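Local atomic coordinates of putative citrate lyase (Ralstonia eutropha, PDB entry 3QQW), a protein that is probably a magnesium-dependent lyase of the HpcH/HpaI aldolase/citrate lyase family, possibly acting on (S)-citramalyl-CoA. Residues 196-201 / 206-211; 171-176 / 213-218; 103-108 / 134-139; 53-58 / 65-70. All blocks are in the same frame, centred on the assembly; numbering follows the deposited sequence.

Contact 1. Residues 196-201 / 206-211; sequences PGQFEH and RAKADM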
loop_
_atom_site.group_PDB
_atom_site.type_symbol
_atom_site.label_atom_id
_atom_site.label_comp_id
_atom_site.label_asym_id
_atom_site.label_seq_id
_atom_site.Cartn_x
_atom_site.Cartn_y
_atom_site.Cartn_z
ATOM N N PRO C 196 21.243 -1.697 2.323
ATOM C CA PRO C 196 19.911 -2.339 2.288
ATOM C C PRO C 196 18.695 -1.374 2.393
ATOM O O PRO C 196 17.553 -1.823 2.262
ATOM C CB PRO C 196 19.974 -3.273 3.510
ATOM C CG PRO C 196 20.837 -2.549 4.490
ATOM C CD PRO C 196 21.805 -1.704 3.690
ATOM N N GLY C 197 18.937 -0.079 2.617
ATOM C CA GLY C 197 17.889 0.934 2.770
ATOM C C GLY C 197 16.890 1.063 1.635
ATOM O O GLY C 197 15.700 1.297 1.874
ATOM N N GLN C 198 17.349 0.909 0.393
ATOM C CA GLN C 198 16.494 1.017 -0.796
ATOM C C GLN C 198 15.499 -0.144 -0.895
ATOM O O GLN C 198 14.553 -0.078 -1.696
ATOM C CB GLN C 198 17.338 1.111 -2.066
ATOM C CG GLN C 198 18.313 -0.049 -2.281
ATOM C CD GLN C 198 18.456 -0.327 -3.762
ATOM O OE1 GLN C 198 17.579 -0.011 -4.588
ATOM N NE2 GLN C 198 19.568 -0.897 -4.135
ATOM N N PHE C 199 15.691 -1.180 -0.046
ATOM C CA PHE C 199 14.824 -2.351 0.020
ATOM C C PHE C 199 14.057 -2.403 1.337
ATOM O O PHE C 199 13.287 -3.349 1.550
ATOM C CB PHE C 199 15.671 -3.620 -0.128
ATOM C CG PHE C 199 16.344 -3.795 -1.468
ATOM C CD1 PHE C 199 15.589 -3.975 -2.629
ATOM C CD2 PHE C 199 17.730 -3.883 -1.563
ATOM C CE1 PHE C 199 16.222 -4.164 -3.869
ATOM C CE2 PHE C 199 18.351 -4.092 -2.799
ATOM C CZ PHE C 199 17.603 -4.216 -3.941
ATOM N N GLU C 200 14.277 -1.408 2.230
ATOM C CA GLU C 200 13.742 -1.417 3.594
ATOM C C GLU C 200 13.041 -0.125 4.047
ATOM O O GLU C 200 12.146 -0.216 4.894
ATOM C CB GLU C 200 14.852 -1.760 4.588
ATOM C CG GLU C 200 15.281 -3.218 4.471
ATOM C CD GLU C 200 16.631 -3.591 5.050
ATOM O OE1 GLU C 200 17.203 -2.793 5.829
ATOM O OE2 GLU C 200 17.105 -4.707 4.741
ATOM N N HIS C 201 13.422 1.054 3.516
ATOM C CA HIS C 201 12.757 2.317 3.869
ATOM C C HIS C 201 11.284 2.205 3.455
ATOM O O HIS C 201 10.994 1.835 2.313
ATOM C CB HIS C 201 13.451 3.519 3.202
ATOM C CG HIS C 201 12.930 4.851 3.645
ATOM N ND1 HIS C 201 11.728 5.371 3.165
ATOM C CD2 HIS C 201 13.464 5.730 4.521
ATOM C CE1 HIS C 201 11.573 6.541 3.767
ATOM N NE2 HIS C 201 12.589 6.801 4.594
ATOM N N ARG C 206 7.133 0.748 -0.301
ATOM C CA ARG C 206 5.802 1.120 -0.757
ATOM C C ARG C 206 5.815 1.456 -2.248
ATOM O O ARG C 206 5.005 0.920 -3.001
ATOM C CB ARG C 206 5.288 2.295 0.083
ATOM C CG ARG C 206 3.948 2.822 -0.351
ATOM C CD ARG C 206 3.611 4.116 0.345
ATOM N NE ARG C 206 2.295 4.591 -0.082
ATOM C CZ ARG C 206 2.068 5.281 -1.189
ATOM N NH1 ARG C 206 3.078 5.640 -1.978
ATOM N NH2 ARG C 206 0.841 5.666 -1.495
ATOM N N ALA C 207 6.739 2.310 -2.670
ATOM C CA ALA C 207 6.873 2.735 -4.054
ATOM C C ALA C 207 7.227 1.547 -4.972
ATOM O O ALA C 207 6.537 1.303 -5.957
ATOM C CB ALA C 207 7.942 3.810 -4.148
ATOM N N LYS C 208 8.267 0.771 -4.607
ATOM C CA LYS C 208 8.695 -0.396 -5.383
ATOM C C LYS C 208 7.570 -1.450 -5.484
ATOM O O LYS C 208 7.271 -1.930 -6.590
ATOM C CB LYS C 208 9.959 -1.021 -4.787
ATOM C CG LYS C 208 11.181 -0.186 -5.047
ATOM C CD LYS C 208 12.443 -0.887 -4.552
ATOM C CE LYS C 208 13.673 -0.081 -4.889
ATOM N NZ LYS C 208 14.886 -0.690 -4.292
ATOM N N ALA C 209 6.948 -1.794 -4.339
ATOM C CA ALA C 209 5.879 -2.792 -4.313
ATOM C C ALA C 209 4.667 -2.320 -5.138
ATOM O O ALA C 209 4.125 -3.134 -5.887
ATOM C CB ALA C 209 5.480 -3.113 -2.875
ATOM N N ASP C 210 4.301 -1.007 -5.072
ATOM C CA ASP C 210 3.175 -0.480 -5.860
ATOM C C ASP C 210 3.431 -0.588 -7.342
ATOM O O ASP C 210 2.541 -0.999 -8.087
ATOM C CB ASP C 210 2.880 0.983 -5.527
ATOM C CG ASP C 210 1.939 1.176 -4.364
ATOM O OD1 ASP C 210 1.541 0.165 -3.752
ATOM O OD2 ASP C 210 1.600 2.342 -4.062
HETATM N N MSE C 211 4.648 -0.223 -7.774
HETATM C CA MSE C 211 4.984 -0.247 -9.173
HETATM C C MSE C 211 5.003 -1.689 -9.723
HETATM O O MSE C 211 4.468 -1.921 -10.825
HETATM C CB MSE C 211 6.306 0.466 -9.397
HETATM C CG MSE C 211 6.533 0.820 -10.886
HETATM SE SE MSE C 211 8.401 0.810 -11.423
HETATM C CE MSE C 211 8.730 -0.984 -11.237
#

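Contact 2. Residues 171-176 / 213-218; sequences EVLDFG and AAALAN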
loop_
_atom_site.group_PDB
_atom_site.type_symbol
_atom_site.label_atom_id
_atom_site.label_comp_id
_atom_site.label_asym_id
_atom_site.label_seq_id
_atom_site.Cartn_x
_atom_site.Cartn_y
_atom_site.Cartn_z
ATOM N N GLU C 171 5.623 -1.954 -22.107
ATOM C CA GLU C 171 6.091 -3.315 -21.829
ATOM C C GLU C 171 6.961 -3.319 -20.575
ATOM O O GLU C 171 7.140 -4.381 -19.978
ATOM C CB GLU C 171 6.805 -3.953 -23.033
ATOM C CG GLU C 171 8.101 -3.264 -23.409
ATOM C CD GLU C 171 8.952 -3.974 -24.442
ATOM O OE1 GLU C 171 8.460 -4.919 -25.100
ATOM O OE2 GLU C 171 10.111 -3.540 -24.619
ATOM N N VAL C 172 7.455 -2.145 -20.145
ATOM C CA VAL C 172 8.257 -2.036 -18.929
ATOM C C VAL C 172 7.848 -0.799 -18.106
ATOM O O VAL C 172 7.580 0.266 -18.668
ATOM C CB VAL C 172 9.798 -2.008 -19.190
ATOM C CG1 VAL C 172 10.577 -1.712 -17.917
ATOM C CG2 VAL C 172 10.313 -3.281 -19.826
ATOM N N LEU C 173 7.835 -0.961 -16.763
ATOM C CA LEU C 173 7.747 0.097 -15.763
ATOM C C LEU C 173 9.087 0.083 -15.068
ATOM O O LEU C 173 9.498 -0.945 -14.523
ATOM C CB LEU C 173 6.587 -0.036 -14.772
ATOM C CG LEU C 173 5.155 0.062 -15.325
ATOM C CD1 LEU C 173 4.153 0.057 -14.184
ATOM C CD2 LEU C 173 4.957 1.340 -16.185
ATOM N N ASP C 174 9.826 1.198 -15.168
ATOM C CA ASP C 174 11.156 1.316 -14.580
ATOM C C ASP C 174 11.103 2.051 -13.285
ATOM O O ASP C 174 10.531 3.134 -13.224
ATOM C CB ASP C 174 12.093 2.078 -15.551
ATOM C CG ASP C 174 12.436 1.369 -16.822
ATOM O OD1 ASP C 174 13.060 0.316 -16.748
ATOM O OD2 ASP C 174 12.140 1.921 -17.901
ATOM N N PHE C 175 11.739 1.524 -12.258
ATOM C CA PHE C 175 11.794 2.254 -10.978
ATOM C C PHE C 175 13.003 3.201 -10.955
ATOM O O PHE C 175 14.144 2.755 -11.048
ATOM C CB PHE C 175 11.829 1.303 -9.782
ATOM C CG PHE C 175 11.605 2.067 -8.505
ATOM C CD1 PHE C 175 10.356 2.604 -8.207
ATOM C CD2 PHE C 175 12.660 2.314 -7.631
ATOM C CE1 PHE C 175 10.159 3.366 -7.055
ATOM C CE2 PHE C 175 12.464 3.074 -6.477
ATOM C CZ PHE C 175 11.210 3.585 -6.188
ATOM N N GLY C 176 12.734 4.496 -10.864
ATOM C CA GLY C 176 13.762 5.524 -10.812
ATOM C C GLY C 176 13.948 5.971 -9.378
ATOM O O GLY C 176 13.296 6.917 -8.931
ATOM N N ALA C 213 3.385 -4.314 -8.435
ATOM C CA ALA C 213 1.987 -4.732 -8.399
ATOM C C ALA C 213 1.208 -4.212 -9.622
ATOM O O ALA C 213 0.454 -4.978 -10.209
ATOM C CB ALA C 213 1.325 -4.254 -7.103
ATOM N N ALA C 214 1.428 -2.931 -10.016
ATOM C CA ALA C 214 0.766 -2.289 -11.156
ATOM C C ALA C 214 1.208 -2.901 -12.478
ATOM O O ALA C 214 0.381 -3.113 -13.360
ATOM C CB ALA C 214 1.046 -0.794 -11.154
ATOM N N ALA C 215 2.520 -3.168 -12.605
ATOM C CA ALA C 215 3.134 -3.739 -13.788
ATOM C C ALA C 215 2.633 -5.149 -14.012
ATOM O O ALA C 215 2.048 -5.437 -15.073
ATOM C CB ALA C 215 4.651 -3.722 -13.652
ATOM N N LEU C 216 2.776 -6.012 -12.984
ATOM C CA LEU C 216 2.359 -7.407 -13.070
ATOM C C LEU C 216 0.850 -7.545 -13.248
ATOM O O LEU C 216 0.424 -8.438 -13.970
ATOM C CB LEU C 216 2.855 -8.229 -11.879
ATOM C CG LEU C 216 4.374 -8.334 -11.737
ATOM C CD1 LEU C 216 4.725 -9.057 -10.492
ATOM C CD2 LEU C 216 5.024 -8.966 -12.963
ATOM N N ALA C 217 0.056 -6.628 -12.678
ATOM C CA ALA C 217 -1.404 -6.639 -12.857
ATOM C C ALA C 217 -1.796 -6.389 -14.308
ATOM O O ALA C 217 -2.884 -6.769 -14.708
ATOM C CB ALA C 217 -2.052 -5.585 -11.974
ATOM N N ASN C 218 -0.910 -5.767 -15.092
ATOM C CA ASN C 218 -1.204 -5.388 -16.476
ATOM C C ASN C 218 -0.280 -6.037 -17.519
ATOM O O ASN C 218 -0.145 -5.511 -18.620
ATOM C CB ASN C 218 -1.120 -3.860 -16.577
ATOM C CG ASN C 218 -2.281 -3.204 -15.903
ATOM O OD1 ASN C 218 -3.377 -3.154 -16.452
ATOM N ND2 ASN C 218 -2.096 -2.748 -14.680
#

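Contact 3. Residues 103-108 / 134-139; sequences IIVNGA and GDVAKR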
loop_
_atom_site.group_PDB
_atom_site.type_symbol
_atom_site.label_atom_id
_atom_site.label_comp_id
_atom_site.label_asym_id
_atom_site.label_seq_id
_atom_site.Cartn_x
_atom_site.Cartn_y
_atom_site.Cartn_z
ATOM N N ILE C 103 13.364 12.293 -34.604
ATOM C CA ILE C 103 14.679 11.884 -35.106
ATOM C C ILE C 103 14.921 10.378 -34.948
ATOM O O ILE C 103 15.336 9.735 -35.909
ATOM C CB ILE C 103 15.824 12.716 -34.440
ATOM C CG1 ILE C 103 15.715 14.223 -34.817
ATOM C CG2 ILE C 103 17.187 12.158 -34.824
ATOM C CD1 ILE C 103 16.570 15.131 -33.926
ATOM N N ILE C 104 14.683 9.833 -33.741
ATOM C CA ILE C 104 14.963 8.428 -33.469
ATOM C C ILE C 104 13.972 7.491 -34.194
ATOM O O ILE C 104 14.417 6.557 -34.839
ATOM C CB ILE C 104 15.078 8.140 -31.950
ATOM C CG1 ILE C 104 16.264 8.945 -31.367
ATOM C CG2 ILE C 104 15.270 6.625 -31.681
ATOM C CD1 ILE C 104 16.252 9.130 -29.854
ATOM N N VAL C 105 12.676 7.751 -34.145
ATOM C CA VAL C 105 11.726 6.855 -34.795
ATOM C C VAL C 105 11.924 6.878 -36.315
ATOM O O VAL C 105 12.062 5.800 -36.905
ATOM C CB VAL C 105 10.252 7.104 -34.376
ATOM C CG1 VAL C 105 9.301 6.240 -35.210
ATOM C CG2 VAL C 105 10.048 6.818 -32.880
ATOM N N ASN C 106 12.038 8.074 -36.924
ATOM C CA ASN C 106 12.224 8.166 -38.368
ATOM C C ASN C 106 13.593 7.667 -38.816
ATOM O O ASN C 106 13.729 7.199 -39.959
ATOM C CB ASN C 106 11.981 9.583 -38.870
ATOM C CG ASN C 106 10.538 10.001 -38.747
ATOM O OD1 ASN C 106 9.631 9.327 -39.231
ATOM N ND2 ASN C 106 10.293 11.128 -38.095
ATOM N N GLY C 107 14.552 7.687 -37.892
ATOM C CA GLY C 107 15.919 7.323 -38.195
ATOM C C GLY C 107 16.357 5.909 -37.917
ATOM O O GLY C 107 17.307 5.443 -38.548
ATOM N N ALA C 108 15.700 5.214 -36.981
ATOM C CA ALA C 108 16.141 3.888 -36.536
ATOM C C ALA C 108 16.083 2.772 -37.587
ATOM O O ALA C 108 16.423 1.636 -37.252
ATOM C CB ALA C 108 15.342 3.467 -35.321
ATOM N N GLY C 134 3.270 6.849 -31.281
ATOM C CA GLY C 134 2.370 6.118 -32.163
ATOM C C GLY C 134 2.177 6.809 -33.496
ATOM O O GLY C 134 2.275 6.165 -34.553
ATOM N N ASP C 135 1.937 8.143 -33.459
ATOM C CA ASP C 135 1.745 8.953 -34.660
ATOM C C ASP C 135 2.991 8.937 -35.539
ATOM O O ASP C 135 2.900 8.703 -36.750
ATOM C CB ASP C 135 1.386 10.402 -34.292
ATOM C CG ASP C 135 0.027 10.616 -33.675
ATOM O OD1 ASP C 135 -0.840 9.725 -33.828
ATOM O OD2 ASP C 135 -0.178 11.691 -33.060
ATOM N N VAL C 136 4.155 9.151 -34.921
ATOM C CA VAL C 136 5.458 9.172 -35.608
ATOM C C VAL C 136 5.778 7.748 -36.152
ATOM O O VAL C 136 6.204 7.623 -37.312
ATOM C CB VAL C 136 6.591 9.761 -34.712
ATOM C CG1 VAL C 136 7.899 9.805 -35.483
ATOM C CG2 VAL C 136 6.232 11.172 -34.221
ATOM N N ALA C 137 5.518 6.683 -35.329
ATOM C CA ALA C 137 5.766 5.290 -35.738
ATOM C C ALA C 137 4.986 4.915 -37.005
ATOM O O ALA C 137 5.593 4.463 -37.973
ATOM C CB ALA C 137 5.436 4.333 -34.610
ATOM N N LYS C 138 3.667 5.188 -37.030
ATOM C CA LYS C 138 2.798 4.928 -38.176
ATOM C C LYS C 138 3.262 5.740 -39.412
ATOM O O LYS C 138 3.385 5.146 -40.487
ATOM C CB LYS C 138 1.325 5.205 -37.822
ATOM N N ARG C 139 3.582 7.060 -39.264
ATOM C CA ARG C 139 4.059 7.894 -40.389
ATOM C C ARG C 139 5.419 7.406 -40.936
ATOM O O ARG C 139 5.733 7.634 -42.101
ATOM C CB ARG C 139 4.192 9.362 -39.989
ATOM C CG ARG C 139 2.893 10.130 -39.835
ATOM C CD ARG C 139 3.182 11.561 -39.431
ATOM N NE ARG C 139 2.193 12.053 -38.473
ATOM C CZ ARG C 139 2.484 12.591 -37.290
ATOM N NH1 ARG C 139 3.748 12.727 -36.905
ATOM N NH2 ARG C 139 1.515 13.016 -36.493
HETATM O O HOH W 1 7.209 9.756 -39.197
#

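Contact 4. Residues 53-58 / 65-70; sequences CDCEDG and REHAEM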
loop_
_atom_site.group_PDB
_atom_site.type_symbol
_atom_site.label_atom_id
_atom_site.label_comp_id
_atom_site.label_asym_id
_atom_site.label_seq_id
_atom_site.Cartn_x
_atom_site.Cartn_y
_atom_site.Cartn_z
ATOM N N CYS C 53 20.188 3.599 -25.502
ATOM C CA CYS C 53 20.962 4.756 -25.949
ATOM C C CYS C 53 20.375 5.926 -25.246
ATOM O O CYS C 53 19.200 6.265 -25.432
ATOM C CB CYS C 53 20.912 4.908 -27.464
ATOM S SG CYS C 53 21.361 3.409 -28.352
ATOM N N ASP C 54 21.120 6.414 -24.289
ATOM C CA ASP C 54 20.649 7.462 -23.424
ATOM C C ASP C 54 20.730 8.844 -24.083
ATOM O O ASP C 54 21.813 9.278 -24.385
ATOM C CB ASP C 54 21.444 7.421 -22.123
ATOM C CG ASP C 54 20.702 8.047 -20.961
ATOM O OD1 ASP C 54 19.660 8.713 -21.204
ATOM O OD2 ASP C 54 21.158 7.882 -19.816
ATOM N N CYS C 55 19.589 9.516 -24.316
ATOM C CA CYS C 55 19.535 10.892 -24.847
ATOM C C CYS C 55 19.460 11.802 -23.674
ATOM O O CYS C 55 20.327 12.667 -23.532
ATOM C CB CYS C 55 18.360 11.114 -25.800
ATOM S SG CYS C 55 18.588 10.389 -27.439
ATOM N N GLU C 56 18.472 11.517 -22.776
ATOM C CA GLU C 56 18.149 12.187 -21.517
ATOM C C GLU C 56 19.396 12.639 -20.757
ATOM O O GLU C 56 19.525 13.839 -20.484
ATOM C CB GLU C 56 17.297 11.275 -20.618
ATOM C CG GLU C 56 16.342 12.053 -19.738
ATOM C CD GLU C 56 16.419 11.804 -18.245
ATOM O OE1 GLU C 56 16.593 10.634 -17.827
ATOM O OE2 GLU C 56 16.230 12.784 -17.488
ATOM N N ASP C 57 20.309 11.692 -20.432
ATOM C CA ASP C 57 21.560 11.998 -19.732
ATOM C C ASP C 57 22.697 12.236 -20.733
ATOM O O ASP C 57 23.541 13.107 -20.484
ATOM C CB ASP C 57 21.955 10.886 -18.728
ATOM C CG ASP C 57 21.123 10.773 -17.451
ATOM O OD1 ASP C 57 20.286 11.677 -17.195
ATOM O OD2 ASP C 57 21.323 9.788 -16.696
ATOM N N GLY C 58 22.696 11.480 -21.841
ATOM C CA GLY C 58 23.720 11.544 -22.880
ATOM C C GLY C 58 23.929 12.894 -23.546
ATOM O O GLY C 58 25.066 13.377 -23.630
ATOM N N ARG C 65 19.567 17.611 -30.787
ATOM C CA ARG C 65 19.343 17.131 -32.159
ATOM C C ARG C 65 20.523 16.249 -32.609
ATOM O O ARG C 65 20.303 15.118 -33.035
ATOM C CB ARG C 65 19.134 18.302 -33.133
ATOM C CG ARG C 65 19.348 17.911 -34.605
ATOM C CD ARG C 65 18.795 18.896 -35.625
ATOM N NE ARG C 65 17.329 18.959 -35.597
ATOM C CZ ARG C 65 16.514 18.110 -36.224
ATOM N NH1 ARG C 65 17.014 17.110 -36.953
ATOM N NH2 ARG C 65 15.194 18.247 -36.119
ATOM N N GLU C 66 21.761 16.757 -32.471
ATOM C CA GLU C 66 22.993 16.078 -32.838
ATOM C C GLU C 66 23.118 14.694 -32.147
ATOM O O GLU C 66 23.495 13.711 -32.800
ATOM C CB GLU C 66 24.178 16.980 -32.473
ATOM C CG GLU C 66 25.545 16.463 -32.894
ATOM C CD GLU C 66 26.741 17.218 -32.339
ATOM O OE1 GLU C 66 26.577 18.383 -31.906
ATOM O OE2 GLU C 66 27.850 16.635 -32.351
ATOM N N HIS C 67 22.793 14.628 -30.847
ATOM C CA HIS C 67 22.860 13.412 -30.050
ATOM C C HIS C 67 21.804 12.417 -30.468
ATOM O O HIS C 67 22.126 11.224 -30.582
ATOM C CB HIS C 67 22.729 13.726 -28.571
ATOM C CG HIS C 67 23.210 12.606 -27.715
ATOM N ND1 HIS C 67 22.364 11.563 -27.332
ATOM C CD2 HIS C 67 24.434 12.395 -27.183
ATOM C CE1 HIS C 67 23.109 10.755 -26.603
ATOM N NE2 HIS C 67 24.351 11.229 -26.461
ATOM N N ALA C 68 20.547 12.885 -30.712
ATOM C CA ALA C 68 19.456 11.993 -31.176
ATOM C C ALA C 68 19.776 11.444 -32.593
ATOM O O ALA C 68 19.532 10.273 -32.863
ATOM C CB ALA C 68 18.114 12.717 -31.158
ATOM N N GLU C 69 20.398 12.260 -33.450
ATOM C CA GLU C 69 20.824 11.852 -34.792
ATOM C C GLU C 69 21.861 10.747 -34.733
ATOM O O GLU C 69 21.816 9.817 -35.542
ATOM C CB GLU C 69 21.382 13.051 -35.575
ATOM C CG GLU C 69 20.281 13.919 -36.165
ATOM C CD GLU C 69 20.704 15.259 -36.721
ATOM O OE1 GLU C 69 21.903 15.598 -36.622
ATOM O OE2 GLU C 69 19.825 15.983 -37.241
HETATM N N MSE C 70 22.799 10.850 -33.773
HETATM C CA MSE C 70 23.836 9.834 -33.584
HETATM C C MSE C 70 23.144 8.549 -33.089
HETATM O O MSE C 70 23.414 7.479 -33.624
HETATM C CB MSE C 70 24.920 10.352 -32.592
HETATM C CG MSE C 70 25.955 9.316 -32.188
HETATM SE SE MSE C 70 25.301 8.133 -30.784
HETATM C CE MSE C 70 25.507 9.320 -29.155
#

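Contact 1. Residues 196-201 / 206-211
A buried lysine, Lys208, hydrogen-bonds to Gln198 in the loop that leads into its own helix. The loop residues 196-201 follow helix 177-182 of a TIM barrel and run straight into helix 202-217. Lys208 lies on that helix, and its CA is 8.4 Å from the CA of Phe199. Its CB points at the loop. Beyond CG the chain is fully extended, and this carries the amine to Gln198.

One residue takes two of the amine's bonds. Lys208 NZ donates to the backbone atom Gln198 O at 2.7 Å and to the side-chain atom Gln198 OE1 at 2.8 Å. Both acceptors are met from above their carbonyl planes, 58° out of plane for O and 41° for OE1. Gln198 can offer both oxygens because its side chain folds back. CG sits between the backbone N and the carbonyl carbon (chi1 57°), and the chain bends again at chi2. The amide carbon Gln198 CD then rests over one face of the Phe199 ring, toward its rim. Lys208 NZ also approaches that ring obliquely, 3.7 Å from Phe199 CE1. A third bond from the amine goes to His224 NE2, so this buried polar group is well satisfied.

Asn225 ND2 also donates to Gln198 OE1, so this oxygen accepts two bonds. Phe199 packs against Asp239 and Arg242 of helix 233-247, while Lys208 touches Phe175 of strand 170-175. The contact thus sits between helix 202-217, that strand and helix 233-247.

Contact 2. Residues 171-176 / 213-218
Leu173 and Ala215 make most of this contact, and Ala214 adds a smaller share. Leu173 lies on strand 170-175 of the barrel. The two alanines lie on helix 202-217, in its last turns. The CA atoms of Leu173 and Ala215 are 6.3 Å apart, so strand and helix come close here.

Leu173 points its CB at the helix. CG is anti to the carbonyl carbon and beside the backbone N (chi1 -65°), and chi2 is extended at -174°. This sends one branch, CD1, outward to the helix. Leu173 CD1 meets Ala215 CB at 3.8 Å, and it also lies 3.9 Å from the backbone atom Ala215 N. Leu173 CG is 4.2 Å from the same methyl. Ala215 in turn points its CB back at the strand. Ala214 is turned less directly toward the strand, and its CB stands 4.4 Å from Leu173 CD1. One leucine methyl therefore reaches both alanines.

Next to the contact, Asn218 ND2 donates to Ala214 O at 2.8 Å, nearly straight at 172°. The acceptor lies in the amide plane, which fits a well-directed bond.

Leu173 also touches Val150 of strand 148-152 and Met211 of helix 202-217. Ala215 also touches Pro222 of strand 221-224. The contact between strand and helix is purely apolar, part of the layer between the barrel strands and the helices around them. It depends on close packing of methyls rather than on directed bonds. It therefore helps to set the spacing of strand and helix but imposes no polar register.

Contact 3. Residues 103-108 / 134-139
Val105 and Val136 meet through apolar contact between two neighbouring helices. Val136 CG1 approaches Val105 CB at 3.7 Å. Val136 CG1 is anti to its own backbone N (chi1 -178°), and this branch points across to the other helix. Val105 sends its CG1 further along, onto the backbone of Ala137. There Val105 CG1 lies 3.7 Å from Ala137 CA. The methyl of Ala137 points away from the first helix, so the approach is mainly to the helix backbone. The CA atoms of Val105 and Ala137 are 6.2 Å apart. The side chains of Asn106 and Val136 cross at about a right angle, with Asn106 ND2 packed 3.8 Å from Val136 CG1.

These are helices 97-107 and 123-139 of the TIM barrel. They belong to its outer helical layer and lie on either side of strand 115-117 in the sequence. Over these segments the two helix axes run in nearly the same direction, 25° apart, and approach to 9.1 Å. Val136 also packs on Val101 and Asp102 of the first helix, and Val105 on Leu112.

The polar contact is at Asn106, on the solvent-exposed side. A water bridges the two helices. It donates to Asn106 OD1 at 2.5 Å, a short distance whose exact length is doubtful, and to the backbone atom Val136 O at 3.0 Å. Asn106 ND2 makes a weak bond to Asp102 O, one turn back on its own helix.

Contact 4. Residues 53-58 / 65-70
His67 packs against Asp54, Cys55 and Gly58 where strand 49-54 of the TIM barrel runs out into its loop. Strand 49-54, helix 64-76 and strand 85-88 form one beta-alpha-beta unit. This contact joins the end of its first strand, and the loop after it, to its helix.

His67 CB points from the helix toward the loop. CG is anti to the backbone N (chi1 -162°), which carries the ring to the loop, with Asp54 O and Cys55 SG at its edge and Gly58 over one face. ND1 lies 3.8 Å from Cys55 CA, and Cys55 SG stands 4.0 Å from His67 ND1, in the plane of the ring. CD2 meets the carbonyl group of Gly58. CE1 comes edge-on to Asp54 O, 3.0 Å away. NE2, at the far end, is 3.4 Å from Gly58 C, which lies toward the rim of its face. The opposite face carries the terminal methyl of selenomethionine Met70. NE2 is hydrogen-bonded to Gly30 O, so the ring is held at its far end as well.

Cys55 SG also touches Ala68, with SG 4.4 Å from Ala68 CB. The Asp54 carboxylate has other partners. Its OD2 makes a salt bridge to Arg88, predicted to bind substrate. Its OD1 accepts from the loop in an Asx motif: Asp57 N donates to Asp54 OD1 at 3.1 Å, an almost straight bond of 178°.

How the contacts relate
From the N terminus, contact 4 closes first, a short loop from the end of strand 49-54 into helix 64-76. Contact 3 follows in series and joins helix 97-107 to helix 123-139. The two touch: Ile103 packs on Arg65, Ala68 and Glu69, and Ile104 on Cys55, so three successive barrel helices are linked. Contact 2 then closes a longer loop from strand 170-175 to the end of helix 202-217. Contact 1 lies wholly within that loop, joining the loop before the same helix to its middle. Met211 and Ala207 of contact 1 touch strand residues of contact 2. Contacts 1 and 3 lie on opposite sides of the chain's centre.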